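Local coordinates for adapter protein MecA 1 (Bacillus subtilis, PDB 3JTP), which acts as an adapter that recognises unfolded, aggregated and specific substrates such as ComK and targets them to the ClpC protease, its C-terminal domain, described here, interacting with ClpC, at residues A[7-13]-A[40-46]; A[20-26]-A[92-98]; A[28-32]-A[88-92]; A[33-37]-A[75-81]. The protein carries 3 engineered substitutions. All blocks are in the same frame, centred on the assembly; numbering follows the deposited sequence.

Interaction 1 (A[7-13]-A[40-46]); sequences LQFVLRF and RYYLYVD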
# COMPACT_ATOMS: atom_id res chain seq x y z
N LEU A 7 -7.35 -8.04 8.61
CA LEU A 7 -6.40 -8.93 7.94
C LEU A 7 -5.36 -8.17 7.10
O LEU A 7 -5.45 -6.95 6.93
CB LEU A 7 -7.14 -9.97 7.09
CG LEU A 7 -8.19 -9.49 6.09
CD1 LEU A 7 -8.67 -10.66 5.21
CD2 LEU A 7 -9.38 -8.80 6.76
N GLN A 8 -4.39 -8.91 6.58
CA GLN A 8 -3.25 -8.32 5.88
C GLN A 8 -3.31 -8.50 4.36
O GLN A 8 -3.89 -9.45 3.84
CB GLN A 8 -1.95 -8.88 6.46
CG GLN A 8 -1.57 -8.22 7.78
CD GLN A 8 -1.32 -9.21 8.90
OE1 GLN A 8 -1.67 -8.94 10.05
NE2 GLN A 8 -0.72 -10.35 8.58
N PHE A 9 -2.72 -7.54 3.64
CA PHE A 9 -2.68 -7.59 2.19
C PHE A 9 -1.37 -7.04 1.66
O PHE A 9 -0.82 -6.08 2.21
CB PHE A 9 -3.83 -6.79 1.57
CG PHE A 9 -5.16 -7.44 1.72
CD1 PHE A 9 -5.66 -8.26 0.71
CD2 PHE A 9 -5.93 -7.23 2.86
CE1 PHE A 9 -6.90 -8.87 0.85
CE2 PHE A 9 -7.18 -7.84 3.01
CZ PHE A 9 -7.66 -8.66 2.00
N VAL A 10 -0.87 -7.66 0.60
CA VAL A 10 0.15 -7.01 -0.18
C VAL A 10 -0.47 -6.65 -1.51
O VAL A 10 -0.96 -7.53 -2.22
CB VAL A 10 1.33 -7.89 -0.45
CG1 VAL A 10 2.18 -7.25 -1.52
CG2 VAL A 10 2.13 -8.11 0.82
N LEU A 11 -0.42 -5.37 -1.85
CA LEU A 11 -1.01 -4.86 -3.09
C LEU A 11 0.10 -4.38 -4.01
O LEU A 11 1.06 -3.75 -3.55
CB LEU A 11 -1.97 -3.71 -2.79
CG LEU A 11 -3.03 -3.99 -1.71
CD1 LEU A 11 -3.83 -2.74 -1.43
CD2 LEU A 11 -3.96 -5.13 -2.10
N ARG A 12 -0.00 -4.68 -5.30
CA ARG A 12 1.04 -4.26 -6.21
C ARG A 12 0.57 -3.14 -7.11
O ARG A 12 -0.56 -3.16 -7.63
CB ARG A 12 1.56 -5.42 -7.04
CG ARG A 12 0.61 -5.90 -8.12
CD ARG A 12 1.35 -6.86 -9.07
NE ARG A 12 0.45 -7.43 -10.07
CZ ARG A 12 -0.47 -8.33 -9.79
NH1 ARG A 12 -0.60 -8.72 -8.54
NH2 ARG A 12 -1.27 -8.82 -10.74
N PHE A 13 1.45 -2.17 -7.30
CA PHE A 13 1.17 -1.01 -8.15
C PHE A 13 2.07 -1.03 -9.37
O PHE A 13 3.27 -1.21 -9.25
CB PHE A 13 1.40 0.29 -7.38
CG PHE A 13 0.46 0.49 -6.23
CD1 PHE A 13 -0.57 1.42 -6.30
CD2 PHE A 13 0.61 -0.25 -5.06
CE1 PHE A 13 -1.43 1.62 -5.24
CE2 PHE A 13 -0.26 -0.06 -3.98
CZ PHE A 13 -1.28 0.88 -4.08
N ARG A 40 8.12 -2.68 -9.89
CA ARG A 40 6.81 -2.34 -9.36
C ARG A 40 6.87 -1.91 -7.90
O ARG A 40 7.92 -1.98 -7.27
CB ARG A 40 5.82 -3.48 -9.59
CG ARG A 40 5.74 -3.83 -11.06
CD ARG A 40 4.36 -4.21 -11.51
NE ARG A 40 4.01 -5.59 -11.18
CZ ARG A 40 4.25 -6.63 -11.98
NH1 ARG A 40 4.85 -6.43 -13.15
NH2 ARG A 40 3.89 -7.86 -11.61
N TYR A 41 5.76 -1.39 -7.39
CA TYR A 41 5.69 -0.96 -5.99
C TYR A 41 4.72 -1.87 -5.26
O TYR A 41 3.73 -2.33 -5.84
CB TYR A 41 5.28 0.53 -5.87
CG TYR A 41 6.37 1.44 -6.40
CD1 TYR A 41 7.36 1.94 -5.56
CD2 TYR A 41 6.44 1.77 -7.75
CE1 TYR A 41 8.37 2.74 -6.04
CE2 TYR A 41 7.46 2.57 -8.25
CZ TYR A 41 8.43 3.05 -7.39
OH TYR A 41 9.44 3.86 -7.86
N TYR A 42 5.02 -2.15 -4.01
CA TYR A 42 4.20 -3.05 -3.22
C TYR A 42 3.86 -2.39 -1.91
O TYR A 42 4.73 -1.86 -1.23
CB TYR A 42 4.94 -4.38 -2.99
CG TYR A 42 5.15 -5.15 -4.27
CD1 TYR A 42 4.31 -6.20 -4.60
CD2 TYR A 42 6.17 -4.81 -5.15
CE1 TYR A 42 4.50 -6.91 -5.78
CE2 TYR A 42 6.36 -5.52 -6.33
CZ TYR A 42 5.52 -6.56 -6.64
OH TYR A 42 5.70 -7.27 -7.81
N LEU A 43 2.58 -2.40 -1.58
CA LEU A 43 2.14 -1.76 -0.36
C LEU A 43 1.81 -2.88 0.59
O LEU A 43 0.84 -3.59 0.38
CB LEU A 43 0.85 -0.98 -0.59
CG LEU A 43 0.66 0.46 -0.08
CD1 LEU A 43 -0.80 0.71 0.31
CD2 LEU A 43 1.58 0.78 1.05
N TYR A 44 2.58 -3.05 1.64
CA TYR A 44 2.08 -3.94 2.67
C TYR A 44 0.96 -3.24 3.45
O TYR A 44 1.16 -2.16 3.98
CB TYR A 44 3.18 -4.41 3.60
CG TYR A 44 2.65 -5.31 4.68
CD1 TYR A 44 2.11 -6.55 4.39
CD2 TYR A 44 2.69 -4.90 6.02
CE1 TYR A 44 1.62 -7.37 5.38
CE2 TYR A 44 2.21 -5.71 7.02
CZ TYR A 44 1.67 -6.94 6.70
OH TYR A 44 1.20 -7.72 7.72
N VAL A 45 -0.21 -3.84 3.50
CA VAL A 45 -1.36 -3.17 4.11
C VAL A 45 -1.98 -3.94 5.27
O VAL A 45 -2.60 -4.99 5.06
CB VAL A 45 -2.45 -2.91 3.09
CG1 VAL A 45 -3.67 -2.28 3.79
CG2 VAL A 45 -1.93 -2.01 2.02
N ASP A 46 -1.83 -3.41 6.48
CA ASP A 46 -2.37 -4.04 7.67
C ASP A 46 -3.54 -3.24 8.22
O ASP A 46 -3.35 -2.17 8.80
CB ASP A 46 -1.30 -4.18 8.76
CG ASP A 46 -1.78 -5.01 9.94
OD1 ASP A 46 -2.94 -5.49 9.89
OD2 ASP A 46 -1.01 -5.18 10.92

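Interaction 2 (A[20-26]-A[92-98]); sequences ISLSKLN and IKKHFAS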
# COMPACT_ATOMS: atom_id res chain seq x y z
N ILE A 20 0.86 7.45 -5.28
CA ILE A 20 0.56 8.84 -4.91
C ILE A 20 -0.96 9.11 -4.98
O ILE A 20 -1.53 9.63 -4.02
CB ILE A 20 1.30 9.84 -5.79
CG1 ILE A 20 2.82 9.68 -5.65
CG2 ILE A 20 0.92 11.30 -5.45
CD1 ILE A 20 3.59 10.51 -6.69
N SER A 21 -1.59 8.76 -6.10
CA SER A 21 -3.05 8.86 -6.25
C SER A 21 -3.79 8.22 -5.10
O SER A 21 -4.68 8.84 -4.53
CB SER A 21 -3.54 8.21 -7.55
OG SER A 21 -3.14 8.96 -8.67
N LEU A 22 -3.43 6.99 -4.74
CA LEU A 22 -4.09 6.32 -3.63
C LEU A 22 -3.92 7.12 -2.35
O LEU A 22 -4.86 7.28 -1.58
CB LEU A 22 -3.53 4.92 -3.42
CG LEU A 22 -4.51 3.85 -2.93
CD1 LEU A 22 -3.75 2.77 -2.16
CD2 LEU A 22 -5.62 4.40 -2.08
N SER A 23 -2.71 7.62 -2.13
CA SER A 23 -2.44 8.33 -0.89
C SER A 23 -3.29 9.60 -0.73
O SER A 23 -3.65 9.98 0.38
CB SER A 23 -0.96 8.69 -0.76
OG SER A 23 -0.68 9.87 -1.49
N LYS A 24 -3.60 10.26 -1.84
CA LYS A 24 -4.34 11.51 -1.76
C LYS A 24 -5.75 11.25 -1.23
O LYS A 24 -6.39 12.14 -0.67
CB LYS A 24 -4.40 12.19 -3.12
CG LYS A 24 -4.69 13.67 -3.02
CD LYS A 24 -5.19 14.26 -4.33
CE LYS A 24 -4.05 14.61 -5.30
NZ LYS A 24 -4.42 15.85 -6.08
N LEU A 25 -6.21 10.01 -1.39
CA LEU A 25 -7.59 9.65 -1.06
C LEU A 25 -7.89 9.55 0.45
O LEU A 25 -9.03 9.33 0.85
CB LEU A 25 -7.99 8.37 -1.78
CG LEU A 25 -8.82 8.61 -3.04
CD1 LEU A 25 -8.83 10.09 -3.43
CD2 LEU A 25 -8.36 7.76 -4.21
N ASN A 26 -6.86 9.74 1.27
CA ASN A 26 -7.03 9.61 2.71
C ASN A 26 -7.66 8.29 3.13
O ASN A 26 -8.50 8.26 4.03
CB ASN A 26 -7.85 10.76 3.26
CG ASN A 26 -6.99 11.91 3.70
OD1 ASN A 26 -5.85 11.72 4.14
ND2 ASN A 26 -7.53 13.12 3.59
N ILE A 92 3.68 9.47 1.86
CA ILE A 92 3.60 9.78 0.44
C ILE A 92 2.63 10.97 0.17
O ILE A 92 2.94 11.90 -0.57
CB ILE A 92 3.16 8.54 -0.38
CG1 ILE A 92 4.21 7.41 -0.29
CG2 ILE A 92 2.92 8.93 -1.82
CD1 ILE A 92 5.54 7.78 -0.87
N LYS A 93 1.45 10.94 0.79
CA LYS A 93 0.51 12.04 0.58
C LYS A 93 1.18 13.37 0.92
O LYS A 93 1.13 14.31 0.13
CB LYS A 93 -0.75 11.83 1.42
CG LYS A 93 -1.75 12.99 1.34
CD LYS A 93 -2.86 12.78 2.36
CE LYS A 93 -3.62 14.05 2.66
NZ LYS A 93 -4.55 13.82 3.79
N LYS A 94 1.84 13.43 2.07
CA LYS A 94 2.48 14.66 2.53
C LYS A 94 3.52 15.26 1.58
O LYS A 94 3.51 16.45 1.31
CB LYS A 94 3.10 14.45 3.92
CG LYS A 94 3.55 15.74 4.60
CD LYS A 94 4.16 15.45 5.96
CE LYS A 94 4.22 16.71 6.81
NZ LYS A 94 3.00 16.82 7.65
N HIS A 95 4.43 14.44 1.07
CA HIS A 95 5.50 14.96 0.21
C HIS A 95 5.17 14.91 -1.28
O HIS A 95 5.73 15.68 -2.06
CB HIS A 95 6.80 14.19 0.44
CG HIS A 95 7.31 14.28 1.83
ND1 HIS A 95 6.97 13.37 2.81
CD2 HIS A 95 8.13 15.18 2.43
CE1 HIS A 95 7.56 13.71 3.94
NE2 HIS A 95 8.26 14.81 3.74
N PHE A 96 4.30 13.99 -1.68
CA PHE A 96 4.06 13.81 -3.12
C PHE A 96 2.69 14.29 -3.62
O PHE A 96 2.56 14.62 -4.79
CB PHE A 96 4.26 12.34 -3.53
CG PHE A 96 5.71 11.92 -3.55
CD1 PHE A 96 6.48 12.09 -4.69
CD2 PHE A 96 6.29 11.33 -2.43
CE1 PHE A 96 7.82 11.69 -4.72
CE2 PHE A 96 7.62 10.95 -2.44
CZ PHE A 96 8.39 11.12 -3.59
N ALA A 97 1.69 14.32 -2.75
CA ALA A 97 0.31 14.58 -3.21
C ALA A 97 0.00 16.05 -3.53
O ALA A 97 0.21 16.93 -2.70
CB ALA A 97 -0.71 14.01 -2.22
N SER A 98 -0.48 16.27 -4.76
CA SER A 98 -0.99 17.56 -5.29
C SER A 98 0.01 18.38 -6.09
O SER A 98 -0.12 18.50 -7.32
CB SER A 98 -1.67 18.41 -4.21
OG SER A 98 -2.95 17.89 -3.89

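Interaction 3 (A[28-32]-A[88-92]); sequences NGSKT and ALETI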
# COMPACT_ATOMS: atom_id res chain seq x y z
N ASN A 28 -5.51 5.83 3.75
CA ASN A 28 -4.38 5.23 4.43
C ASN A 28 -4.87 4.35 5.57
O ASN A 28 -5.06 4.82 6.70
CB ASN A 28 -3.40 6.31 4.90
CG ASN A 28 -3.96 7.70 4.73
OD1 ASN A 28 -4.77 8.17 5.55
ND2 ASN A 28 -3.53 8.39 3.66
N GLY A 29 -5.07 3.08 5.23
CA GLY A 29 -5.81 2.14 6.05
C GLY A 29 -4.99 1.60 7.19
O GLY A 29 -4.40 0.53 7.07
N SER A 30 -5.01 2.33 8.30
CA SER A 30 -4.06 2.09 9.37
C SER A 30 -2.71 1.78 8.74
O SER A 30 -2.33 2.43 7.76
CB SER A 30 -4.56 1.03 10.34
OG SER A 30 -5.64 1.55 11.10
N LYS A 31 -1.98 0.79 9.26
CA LYS A 31 -0.57 0.62 8.90
C LYS A 31 -0.32 0.21 7.44
O LYS A 31 -0.91 -0.75 6.93
CB LYS A 31 0.14 -0.34 9.86
CG LYS A 31 -0.08 0.02 11.32
CD LYS A 31 0.41 -1.10 12.24
CE LYS A 31 -0.30 -1.09 13.60
NZ LYS A 31 -0.01 -2.34 14.38
N THR A 32 0.55 0.95 6.77
CA THR A 32 0.98 0.62 5.43
C THR A 32 2.50 0.70 5.37
O THR A 32 3.08 1.62 5.93
CB THR A 32 0.33 1.55 4.38
OG1 THR A 32 0.52 2.92 4.77
CG2 THR A 32 -1.15 1.26 4.27
N ALA A 88 3.34 4.63 5.43
CA ALA A 88 3.72 4.90 4.05
C ALA A 88 2.77 5.84 3.31
O ALA A 88 3.20 6.83 2.76
CB ALA A 88 3.93 3.60 3.28
N LEU A 89 1.48 5.54 3.30
CA LEU A 89 0.55 6.33 2.49
C LEU A 89 0.46 7.78 2.98
O LEU A 89 0.48 8.71 2.17
CB LEU A 89 -0.83 5.69 2.39
CG LEU A 89 -0.98 4.47 1.47
CD1 LEU A 89 -2.44 4.09 1.37
CD2 LEU A 89 -0.38 4.70 0.08
N GLU A 90 0.39 7.95 4.30
CA GLU A 90 0.43 9.29 4.91
C GLU A 90 1.72 10.03 4.52
O GLU A 90 1.70 11.22 4.25
CB GLU A 90 0.37 9.20 6.45
CG GLU A 90 -0.92 8.62 7.05
CD GLU A 90 -0.89 7.11 7.19
OE1 GLU A 90 0.09 6.49 6.72
OE2 GLU A 90 -1.85 6.53 7.77
N THR A 91 2.85 9.33 4.53
CA THR A 91 4.10 10.00 4.20
C THR A 91 4.12 10.38 2.72
O THR A 91 4.53 11.49 2.37
CB THR A 91 5.33 9.15 4.57
OG1 THR A 91 5.32 8.92 5.99
CG2 THR A 91 6.62 9.86 4.19
N ILE A 92 3.68 9.47 1.86
CA ILE A 92 3.60 9.78 0.44
C ILE A 92 2.63 10.97 0.17
O ILE A 92 2.94 11.90 -0.57
CB ILE A 92 3.16 8.54 -0.38
CG1 ILE A 92 4.21 7.41 -0.29
CG2 ILE A 92 2.92 8.93 -1.82
CD1 ILE A 92 5.54 7.78 -0.87

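Interaction 4 (A[33-37]-A[75-81]); sequences TLYSF and RLEEYGK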
# COMPACT_ATOMS: atom_id res chain seq x y z
N THR A 33 3.12 -0.29 4.74
CA THR A 33 4.56 -0.24 4.46
C THR A 33 4.76 -0.37 2.95
O THR A 33 4.11 -1.18 2.28
CB THR A 33 5.34 -1.33 5.24
OG1 THR A 33 5.16 -1.10 6.64
CG2 THR A 33 6.86 -1.29 4.92
N LEU A 34 5.64 0.46 2.40
CA LEU A 34 5.85 0.50 0.96
C LEU A 34 7.23 -0.03 0.57
O LEU A 34 8.23 0.36 1.16
CB LEU A 34 5.65 1.93 0.45
CG LEU A 34 5.81 2.15 -1.06
CD1 LEU A 34 4.58 1.66 -1.85
CD2 LEU A 34 6.08 3.63 -1.35
N TYR A 35 7.26 -0.92 -0.42
CA TYR A 35 8.50 -1.47 -0.97
C TYR A 35 8.52 -1.26 -2.49
O TYR A 35 7.47 -1.08 -3.10
CB TYR A 35 8.60 -2.99 -0.72
CG TYR A 35 8.66 -3.43 0.72
CD1 TYR A 35 9.86 -3.83 1.31
CD2 TYR A 35 7.51 -3.49 1.48
CE1 TYR A 35 9.90 -4.26 2.63
CE2 TYR A 35 7.54 -3.90 2.79
CZ TYR A 35 8.72 -4.28 3.37
OH TYR A 35 8.69 -4.67 4.68
N SER A 36 9.71 -1.31 -3.10
CA SER A 36 9.79 -1.56 -4.55
C SER A 36 10.39 -2.92 -4.80
O SER A 36 11.11 -3.45 -3.95
CB SER A 36 10.62 -0.51 -5.31
OG SER A 36 11.87 -0.26 -4.70
N PHE A 37 10.11 -3.48 -5.97
CA PHE A 37 10.62 -4.78 -6.33
C PHE A 37 10.39 -5.02 -7.82
O PHE A 37 9.25 -4.98 -8.30
CB PHE A 37 9.97 -5.86 -5.46
CG PHE A 37 10.44 -7.26 -5.75
CD1 PHE A 37 11.74 -7.65 -5.45
CD2 PHE A 37 9.58 -8.19 -6.31
CE1 PHE A 37 12.18 -8.95 -5.72
CE2 PHE A 37 10.01 -9.50 -6.58
CZ PHE A 37 11.31 -9.88 -6.29
N ARG A 75 9.76 -12.43 0.85
CA ARG A 75 10.32 -12.13 -0.46
C ARG A 75 10.76 -10.66 -0.53
O ARG A 75 11.94 -10.36 -0.73
CB ARG A 75 9.25 -12.37 -1.51
CG ARG A 75 9.65 -12.00 -2.91
CD ARG A 75 10.69 -12.95 -3.44
NE ARG A 75 10.23 -14.33 -3.41
CZ ARG A 75 11.03 -15.38 -3.59
NH1 ARG A 75 10.53 -16.61 -3.54
NH2 ARG A 75 12.33 -15.20 -3.80
N LEU A 76 9.80 -9.75 -0.36
CA LEU A 76 10.07 -8.31 -0.41
C LEU A 76 11.12 -7.88 0.61
O LEU A 76 11.98 -7.07 0.30
CB LEU A 76 8.78 -7.52 -0.17
CG LEU A 76 7.70 -7.53 -1.25
CD1 LEU A 76 6.37 -7.08 -0.69
CD2 LEU A 76 8.13 -6.64 -2.39
N GLU A 77 11.03 -8.42 1.83
CA GLU A 77 11.93 -7.99 2.91
C GLU A 77 13.41 -8.24 2.61
O GLU A 77 14.29 -7.54 3.10
CB GLU A 77 11.57 -8.66 4.24
CG GLU A 77 10.78 -7.80 5.21
CD GLU A 77 10.44 -8.54 6.49
OE1 GLU A 77 10.54 -7.93 7.58
OE2 GLU A 77 10.09 -9.74 6.42
N GLU A 78 13.69 -9.26 1.81
CA GLU A 78 15.08 -9.63 1.62
C GLU A 78 15.59 -9.24 0.23
O GLU A 78 16.80 -9.03 0.04
CB GLU A 78 15.27 -11.12 1.89
CG GLU A 78 14.63 -11.57 3.21
CD GLU A 78 15.24 -10.87 4.43
OE1 GLU A 78 16.37 -10.34 4.32
OE2 GLU A 78 14.58 -10.86 5.50
N TYR A 79 14.67 -9.13 -0.72
CA TYR A 79 15.03 -8.80 -2.10
C TYR A 79 14.36 -7.51 -2.62
O TYR A 79 14.43 -7.20 -3.82
CB TYR A 79 14.69 -9.98 -2.99
CG TYR A 79 15.40 -11.26 -2.59
CD1 TYR A 79 16.76 -11.44 -2.85
CD2 TYR A 79 14.71 -12.30 -1.97
CE1 TYR A 79 17.41 -12.62 -2.50
CE2 TYR A 79 15.36 -13.49 -1.61
CZ TYR A 79 16.71 -13.64 -1.87
OH TYR A 79 17.37 -14.80 -1.53
N GLY A 80 13.71 -6.77 -1.73
CA GLY A 80 13.09 -5.52 -2.10
C GLY A 80 13.72 -4.33 -1.41
O GLY A 80 14.42 -4.47 -0.41
N LYS A 81 13.46 -3.14 -1.93
CA LYS A 81 13.92 -1.92 -1.27
C LYS A 81 12.80 -1.43 -0.37
O LYS A 81 11.69 -1.15 -0.83
CB LYS A 81 14.29 -0.84 -2.30
CG LYS A 81 14.59 0.51 -1.69
CD LYS A 81 15.89 0.50 -0.89
CE LYS A 81 16.02 1.78 -0.08
NZ LYS A 81 17.38 1.93 0.53

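Interaction 1 (A[7-13]-A[40-46])
Tyr42 and Tyr44 both present ring edges to Val10, whose two methyls are divided between them: CG2 lies in the plane of the Tyr44 ring, 3.9 Å from its CD1, and CG1 comes close to the plane of the Tyr42 ring. CG1 stands anti to the backbone N of Val10 (chi1 167°), which spreads the methyls to suit both rings. Arg12 CB meets the Tyr42 ring at a slant, 3.5 Å from CE1. On the other side of the sheet the Phe13 ring is met at its edge, where Tyr41 O lies in its plane and Leu43 CB sits 3.7 Å from CE2. Leu11 CD1 then touches Val45 CG2 at 4.0 Å.

The backbones run antiparallel and exchange six bonds, in the hydrogen-bonded pairs Phe9–Val45, Leu11–Leu43 and Phe13–Tyr41. Two of them are short, Val45 N to Phe9 O and Phe13 N to Tyr41 O, each at 2.7 Å, and the second is nearly straight at 171°. These are central strands of the sheet: through their backbones Tyr42 and Tyr44 bond to strand 31-37, Val10 and Arg12 to the chain around Asn67 and Ser69. Helix 54-65 packs on Phe9, Leu11, Phe13 and Val45 and helix 16-24 on Phe13, the face turned to the helices.

Beyond Tyr42 the polar ends take over. Arg12 and Arg40 run side by side, NE of Arg12 3.8 Å from NH2 of Arg40, with their guanidinium planes 52° apart. Two like charges this close probably repel, and a weak bond from Arg12 NH1 to Glu68 O may offset part of that cost.

Interaction 2 (A[20-26]-A[92-98])
Ile20 packs on Phe96 and Ile92, and Ser23 on Lys93, where the C-terminal turn of helix 16-24 crosses that of helix 88-96, the short axes 8.6 Å apart and inclined at 110°. The apolar part is built on Ile20. Its CG1 and CD1 both lie against CB of Phe96, CG1 at 3.7 Å, while CG1 also reaches Ile92 CG2 at 3.9 Å. From segment 20-26 it is Ile20 CD1 that reaches the Phe96 ring, at a slant; the ring also meets that of Phe16 edge-to-face.

Ser23 is where the helices come closest. Its hydroxyl, held between the backbone N and the carbonyl carbon (chi1 82°), gives its proton to Ile20 O at 2.7 Å, in the carbonyl plane and on a lone pair; the same carbonyl also takes the backbone N-H of Lys24. Lys93 CA comes within 3.2 Å of Ser23 OG. This is helix-against-helix packing on one side of an antiparallel sheet, with Leu22, on the same helix 16-24, reaching Met62 of helix 54-65.

From there Lys93 stretches out nearly straight beside Ser23 O, its CD 3.5 Å from that oxygen, and gives a hydrogen bond from NZ to Asn26 OD1, modelled so short that its exact length is doubtful. An alanine in place of Lys93 removes the long chain and its charge, and would probably leave Ser23 O without its alkyl cover and the Asn26 amide more able to turn. Across the crossing, Lys24 NZ makes a weak bond to Ser98 OG at 3.3 Å.

Interaction 3 (A[28-32]-A[88-92])
Thr32 receives the start of helix 88-96 with two of its own oxygens, at the point where strand 31-37 gets under way. Its carbonyl O takes the N-H of Ala88 at 3.1 Å, a straight bond at the hydrogen (168°) although the nitrogen stands well above the carbonyl plane. Its hydroxyl OG1 accepts from Leu89 N at 3.2 Å, again almost linear. The torsion explains this second bond: OG1 is tucked between the backbone N and the carbonyl carbon (chi1 50°), on the side of the helix, and Ala88 CB fits in 3.4 Å from Thr32 O.

A few residues earlier, Asn28 leans on the next part of the turn. Its CB is 3.6 Å from Leu89 CB, and the bend of the Glu90 chain at chi2 brings its OE2 against Asn28 CB, at 3.3 Å. The Asn28 chi1 of 8° is nearly eclipsed, which suggests some strain, and its ND2 is buried by the contact with no partner in the model. Gly29 then forms the centre of an inverse gamma turn that bends the chain toward the strand. Leu89 goes on to Leu43 and to Leu22 of helix 16-24.

First-turn N-H groups have no carbonyl of their own helix to bond to; here the carbonyl and hydroxyl of Thr32, far away in sequence on strand 31-37, take them up and tie the last helix to the antiparallel sheet.

Interaction 4 (A[33-37]-A[75-81])
Ser36 and Lys81 form a single antiparallel hydrogen-bonded pair where helix 73-79 ends and the chain turns through Gly80 into strand 81-84, an outermost strand of the antiparallel sheet. Their two backbone bonds are similar, Ser36 N to Lys81 O at 3.0 Å and Lys81 N to Ser36 O at 3.1 Å. Lys81 O also takes a CA-H...O contact from Tyr35 CA at 3.2 Å. On the same face of the sheet Ser36 OG lies 3.5 Å from Lys81 CB.

The ring contact is a CH-pi one. Leu76 CB stands over one face of the Tyr35 ring, 4.3 Å from its centroid and 17° off the normal, while the hydroxyl end of the tyrosine reaches the CG of Glu77. Cutting Tyr35 back to an alanine would probably open a gap beneath Leu76 and leave the Glu77 methylene without its neighbour.

Apolar packing joins the same leucine to the next aromatic: Leu76 CD2 is 3.7 Å from Phe37 CB and also touches Tyr35 CB, so one methyl bridges two alternate residues of 33-37. Tyr42 of the neighbouring strand backs both Leu76 and Phe37.

Phe37 extends alongside Tyr79, its CG turned opposite the backbone N (chi1 -180°) and its CE1 against Tyr79 CB, and the backbone oxygen Tyr79 O lies in the plane of the Phe37 ring at its edge, 3.2 Å from CD1.

Strand 31-37 contributes to one segment of each of interactions 3 and 4, whose centres lie 16 Å apart, and bonds along its length to strand 40-46 of interaction 1: Asp46 N to Lys31 O at 2.9 Å and Tyr35 N to Tyr42 O at 2.8 Å are probable hydrogen bonds. Interactions 2 and 3 share Ile92 and helix 88-96, and their centres are 9 Å apart. The face of Phe13 and Leu43 meets them: Phe13 CZ touches Leu22 CD1 at 3.6 Å, and Leu43 CD2 reaches Thr32 CB at 3.6 Å. Interaction 4 lies about 20 Å from interaction 2, centre to centre, with helix 73-79 packed against Tyr42 on the other face.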